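Local structure of acetyl-CoA acetyltransferase A (Ascaris suum, 6BJA) at residues 98-102 and 359-365; 120-126 and 256-262. The protein probably catalyses acetyl transfer between coenzyme A thioesters as a thiolase of lipid metabolism, and binds coenzyme A. All coordinates share one frame; numbering follows the deposited sequence.

Contact 1 of 2, residues 98-102 and 359-365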
loop_
_atom_site.group_PDB
_atom_site.type_symbol
_atom_site.label_atom_id
_atom_site.label_comp_id
_atom_site.label_asym_id
_atom_site.label_seq_id
_atom_site.Cartn_x
_atom_site.Cartn_y
_atom_site.Cartn_z
ATOM N N SER A 98 11.148 -27.962 -7.097
ATOM C CA SER A 98 10.562 -28.965 -7.985
ATOM C C SER A 98 11.482 -30.139 -8.235
ATOM O O SER A 98 11.050 -31.144 -8.800
ATOM C CB SER A 98 10.095 -28.348 -9.308
ATOM O OG SER A 98 11.091 -27.594 -9.991
ATOM N N MET A 99 12.748 -30.045 -7.809
ATOM C CA MET A 99 13.515 -31.269 -7.715
ATOM C C MET A 99 12.984 -32.105 -6.545
ATOM O O MET A 99 12.844 -33.309 -6.658
ATOM C CB MET A 99 15.003 -30.983 -7.543
ATOM C CG MET A 99 15.814 -32.236 -7.431
ATOM S SD MET A 99 16.058 -33.048 -9.005
ATOM C CE MET A 99 17.262 -31.948 -9.831
ATOM N N LYS A 100 12.691 -31.460 -5.423
ATOM C CA LYS A 100 12.067 -32.146 -4.295
ATOM C C LYS A 100 10.733 -32.761 -4.713
ATOM O O LYS A 100 10.400 -33.873 -4.313
ATOM C CB LYS A 100 11.899 -31.172 -3.118
ATOM C CG LYS A 100 11.131 -31.711 -1.925
ATOM C CD LYS A 100 11.786 -32.925 -1.295
ATOM C CE LYS A 100 11.132 -33.234 0.050
ATOM N NZ LYS A 100 11.627 -34.510 0.602
ATOM N N ALA A 101 9.977 -32.048 -5.540
ATOM C CA ALA A 101 8.709 -32.581 -6.025
ATOM C C ALA A 101 8.928 -33.896 -6.749
ATOM O O ALA A 101 8.183 -34.860 -6.534
ATOM C CB ALA A 101 8.023 -31.589 -6.928
ATOM N N ILE A 102 9.928 -33.940 -7.628
ATOM C CA ILE A 102 10.222 -35.161 -8.368
ATOM C C ILE A 102 10.661 -36.278 -7.407
ATOM O O ILE A 102 10.230 -37.420 -7.536
ATOM C CB ILE A 102 11.292 -34.929 -9.459
ATOM C CG1 ILE A 102 10.729 -34.016 -10.547
ATOM C CG2 ILE A 102 11.756 -36.258 -10.079
ATOM C CD1 ILE A 102 11.756 -33.482 -11.519
ATOM N N ALA A 359 10.438 -23.590 -10.579
ATOM C CA ALA A 359 10.448 -24.445 -11.748
ATOM C C ALA A 359 11.816 -25.049 -12.060
ATOM O O ALA A 359 11.889 -26.045 -12.783
ATOM C CB ALA A 359 9.982 -23.663 -12.958
ATOM N N SER A 360 12.892 -24.440 -11.574
ATOM C CA SER A 360 14.206 -24.804 -12.105
ATOM C C SER A 360 14.650 -26.239 -11.806
ATOM O O SER A 360 15.324 -26.857 -12.629
ATOM C CB SER A 360 15.261 -23.821 -11.601
ATOM O OG SER A 360 15.189 -22.639 -12.371
ATOM N N GLY A 361 14.264 -26.775 -10.659
ATOM C CA GLY A 361 14.580 -28.159 -10.354
ATOM C C GLY A 361 14.080 -29.129 -11.403
ATOM O O GLY A 361 14.826 -29.930 -11.958
ATOM N N ALA A 362 12.790 -29.043 -11.723
ATOM C CA ALA A 362 12.246 -29.888 -12.778
ATOM C C ALA A 362 12.781 -29.488 -14.162
ATOM O O ALA A 362 12.985 -30.337 -15.031
ATOM C CB ALA A 362 10.748 -29.822 -12.762
ATOM N N ARG A 363 13.024 -28.201 -14.354
ATOM C CA ARG A 363 13.468 -27.707 -15.649
ATOM C C ARG A 363 14.821 -28.342 -15.998
ATOM O O ARG A 363 15.017 -28.787 -17.131
ATOM C CB ARG A 363 13.552 -26.176 -15.653
ATOM C CG ARG A 363 13.466 -25.506 -17.035
ATOM C CD ARG A 363 14.758 -25.604 -17.837
ATOM N NE ARG A 363 15.869 -24.918 -17.157
ATOM C CZ ARG A 363 17.150 -25.127 -17.435
ATOM N NH1 ARG A 363 17.515 -26.032 -18.328
ATOM N NH2 ARG A 363 18.068 -24.438 -16.787
ATOM N N ILE A 364 15.752 -28.423 -15.043
ATOM C CA ILE A 364 17.040 -29.024 -15.392
ATOM C C ILE A 364 16.954 -30.541 -15.576
ATOM O O ILE A 364 17.692 -31.112 -16.377
ATOM C CB ILE A 364 18.160 -28.689 -14.373
ATOM C CG1 ILE A 364 17.920 -29.295 -12.982
ATOM C CG2 ILE A 364 18.333 -27.177 -14.312
ATOM C CD1 ILE A 364 19.173 -29.231 -12.037
ATOM N N VAL A 365 16.013 -31.198 -14.912
ATOM C CA VAL A 365 15.778 -32.615 -15.183
ATOM C C VAL A 365 15.233 -32.810 -16.602
ATOM O O VAL A 365 15.652 -33.725 -17.325
ATOM C CB VAL A 365 14.815 -33.235 -14.162
ATOM C CG1 VAL A 365 14.419 -34.645 -14.560
ATOM C CG2 VAL A 365 15.447 -33.239 -12.765
HETATM O O HOH W 1 12.919 -25.657 -8.310
#
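With chi1 of 53°, Ser98 places OG between its own backbone N and carbonyl carbon and aims it at helix 359-365, while Met99, CG anti to the backbone N and its chain bent at the next two torsions, curls its methyl over Gly361 toward Val365. These are the two helices at the core of the thiolase fold, one from each half of the chain; the axes of segments 98-102 and 359-365 approach to 7.1 Å, 63° apart. Backbones come close where Met99 faces Gly361, whose missing side chain lets Met99 N lie 3.7 Å from Gly361 CA. The Ser98 side chain is a knob in the hole formed by Ala359, Ser360, Gly361 and Ala362. Its OG accepts a nearly straight bond from Ala362 N (2.8 Å, 164°) and donates to Gly358 O, so this buried hydroxyl is gripped at the start of helix 357-371. One water accepts from both Ser98 N and Gly361 N. Further along, Ile102 and Val365 meet tip to tip, CD1 to CG2 at 3.9 Å, and Ile392 of strand 388-396 packs on both. Met99 crosses Val365 at an angle, its CE 3.7 Å from Val365 CG2.

Contact 2 of 2, residues 120-126 and 256-262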
loop_
_atom_site.group_PDB
_atom_site.type_symbol
_atom_site.label_atom_id
_atom_site.label_comp_id
_atom_site.label_asym_id
_atom_site.label_seq_id
_atom_site.Cartn_x
_atom_site.Cartn_y
_atom_site.Cartn_z
ATOM N N LEU A 120 6.021 -31.405 -10.843
ATOM C CA LEU A 120 6.339 -30.227 -11.618
ATOM C C LEU A 120 6.756 -29.050 -10.751
ATOM O O LEU A 120 6.678 -29.090 -9.523
ATOM C CB LEU A 120 5.125 -29.840 -12.477
ATOM C CG LEU A 120 3.868 -29.427 -11.727
ATOM C CD1 LEU A 120 3.296 -28.163 -12.301
ATOM C CD2 LEU A 120 2.859 -30.559 -11.719
ATOM N N GLY A 121 7.144 -27.978 -11.428
ATOM C CA GLY A 121 7.414 -26.716 -10.782
ATOM C C GLY A 121 6.906 -25.610 -11.675
ATOM O O GLY A 121 6.901 -25.744 -12.899
ATOM N N SER A 122 6.478 -24.522 -11.047
ATOM C CA SER A 122 5.985 -23.351 -11.746
ATOM C C SER A 122 6.274 -22.111 -10.940
ATOM O O SER A 122 6.068 -22.086 -9.727
ATOM C CB SER A 122 4.484 -23.428 -11.991
ATOM O OG SER A 122 4.082 -22.368 -12.856
ATOM N N GLU A 123 6.736 -21.070 -11.613
ATOM C CA GLU A 123 7.011 -19.826 -10.932
ATOM C C GLU A 123 6.727 -18.665 -11.847
ATOM O O GLU A 123 7.184 -18.643 -12.996
ATOM C CB GLU A 123 8.465 -19.772 -10.449
ATOM C CG GLU A 123 8.692 -18.731 -9.363
ATOM C CD GLU A 123 8.246 -19.219 -7.983
ATOM O OE1 GLU A 123 8.735 -20.296 -7.565
ATOM O OE2 GLU A 123 7.447 -18.521 -7.313
ATOM N N SER A 124 5.945 -17.712 -11.346
ATOM C CA SER A 124 5.725 -16.455 -12.040
ATOM C C SER A 124 6.293 -15.348 -11.178
ATOM O O SER A 124 5.592 -14.764 -10.342
ATOM C CB SER A 124 4.252 -16.206 -12.299
ATOM O OG SER A 124 4.062 -14.983 -12.992
ATOM N N MET A 125 7.562 -15.051 -11.380
ATOM C CA MET A 125 8.182 -14.031 -10.571
ATOM C C MET A 125 7.655 -12.650 -10.963
ATOM O O MET A 125 7.626 -11.729 -10.143
ATOM C CB MET A 125 9.696 -14.149 -10.676
ATOM C CG MET A 125 10.175 -15.510 -10.201
ATOM S SD MET A 125 11.954 -15.838 -10.247
ATOM C CE MET A 125 12.562 -14.947 -8.786
ATOM N N SER A 126 7.155 -12.532 -12.194
ATOM C CA SER A 126 6.506 -11.310 -12.643
ATOM C C SER A 126 5.328 -10.895 -11.782
ATOM O O SER A 126 4.988 -9.721 -11.728
ATOM C CB SER A 126 6.007 -11.476 -14.072
ATOM O OG SER A 126 7.093 -11.591 -14.983
ATOM N N ILE A 256 15.756 -13.059 -12.841
ATOM C CA ILE A 256 14.425 -13.472 -12.378
ATOM C C ILE A 256 13.515 -13.671 -13.602
ATOM O O ILE A 256 13.610 -12.957 -14.612
ATOM C CB ILE A 256 13.832 -12.485 -11.348
ATOM C CG1 ILE A 256 13.527 -11.115 -11.917
ATOM C CG2 ILE A 256 14.802 -12.340 -10.144
ATOM C CD1 ILE A 256 12.853 -10.185 -10.873
ATOM N N ASN A 257 12.681 -14.709 -13.530
ATOM C CA ASN A 257 12.027 -15.248 -14.710
ATOM C C ASN A 257 10.712 -15.950 -14.408
ATOM O O ASN A 257 10.420 -16.287 -13.251
ATOM C CB ASN A 257 12.963 -16.236 -15.409
ATOM C CG ASN A 257 14.224 -15.572 -15.930
ATOM O OD1 ASN A 257 15.249 -15.515 -15.243
ATOM N ND2 ASN A 257 14.151 -15.047 -17.150
ATOM N N ASP A 258 9.939 -16.181 -15.478
ATOM C CA ASP A 258 8.686 -16.927 -15.434
ATOM C C ASP A 258 8.815 -18.232 -16.239
ATOM O O ASP A 258 9.366 -18.224 -17.339
ATOM C CB ASP A 258 7.514 -16.124 -16.035
ATOM C CG ASP A 258 7.281 -14.779 -15.361
ATOM O OD1 ASP A 258 7.633 -14.625 -14.184
ATOM O OD2 ASP A 258 6.703 -13.880 -16.030
ATOM N N GLY A 259 8.297 -19.336 -15.708
ATOM C CA GLY A 259 8.324 -20.599 -16.419
ATOM C C GLY A 259 7.847 -21.773 -15.600
ATOM O O GLY A 259 7.662 -21.651 -14.386
ATOM N N ALA A 260 7.647 -22.906 -16.269
ATOM C CA ALA A 260 7.221 -24.143 -15.619
ATOM C C ALA A 260 7.796 -25.366 -16.327
ATOM O O ALA A 260 8.204 -25.305 -17.483
ATOM C CB ALA A 260 5.698 -24.221 -15.564
ATOM N N ALA A 261 7.853 -26.470 -15.599
ATOM C CA ALA A 261 8.382 -27.718 -16.132
ATOM C C ALA A 261 7.749 -28.882 -15.400
ATOM O O ALA A 261 7.501 -28.785 -14.201
ATOM C CB ALA A 261 9.893 -27.767 -15.992
ATOM N N ALA A 262 7.513 -29.987 -16.106
ATOM C CA ALA A 262 6.777 -31.120 -15.540
ATOM C C ALA A 262 7.240 -32.453 -16.074
ATOM O O ALA A 262 7.609 -32.562 -17.256
ATOM C CB ALA A 262 5.249 -30.979 -15.821
#
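Two antiparallel neighbours in the mixed sheet of the thiolase N-terminal half, strands 120-124 and 257-262, pair with their 124 and 257 ends toward the coenzyme A pocket. Gly121 and Ala261 form a hydrogen-bonded pair, bonded both ways, Gly121 N to Ala261 O at 2.9 Å and Ala261 N to Gly121 O at 3.0 Å; Glu123 and Gly259 repeat the pattern. Between them, Ser122 and Ala260 are a non-hydrogen-bonded pair. Past the ladder, Asp258 receives the turn at 125-126. Its CG lies beside the backbone N (chi1 -57°), which swings the carboxylate across to Ser126: Asp258 OD1 takes Ser126 N on its syn lone pair at 2.9 Å, and Asp258 OD2 takes Ser126 OG at 2.5 Å, from the syn side but 18° out of the carboxylate plane. This two-pronged grip holds the start of the 3-10 turn, and Ser126 OG has a further bond to Arg25 N. Met125 SD weakly accepts Asn257 N at 3.5 Å, and Met125 CE rests 3.7 Å from CG2 of Ile256, a residue that touches coenzyme A. Asn257 OD1 is bonded to Thr255 OG1 and to the backbone N of His355, the predicted proton acceptor. Helix 33-48 packs on the face bearing Ser122 and Ala260, helix 357-371 on that of Glu123 and Ala261, and strands 57-61 and 11-23 flank the pair.

Contacts 1 and 2 have centres about 10 Å apart and touch directly: Ser98 CB lies 3.5 Å from Gly121 CA, and Ala359 CB 3.4 Å from Gly259 O. Along the chain the order is 98-102, 120-126, 256-262, 359-365, so contact 2 is nested within the loop closed by contact 1. Helix 97-110 leads into strand 116-124, tying the first segments together, while helix 357-371 lies against the sheet that contact 2 belongs to. Contact 1 joins the N- and C-terminal family regions, whereas contact 2 lies wholly in the former. Ser360 OG bonds His355 ND1 and Asn257 OD1 bonds its backbone N, so both contacts probably help position this predicted catalytic residue.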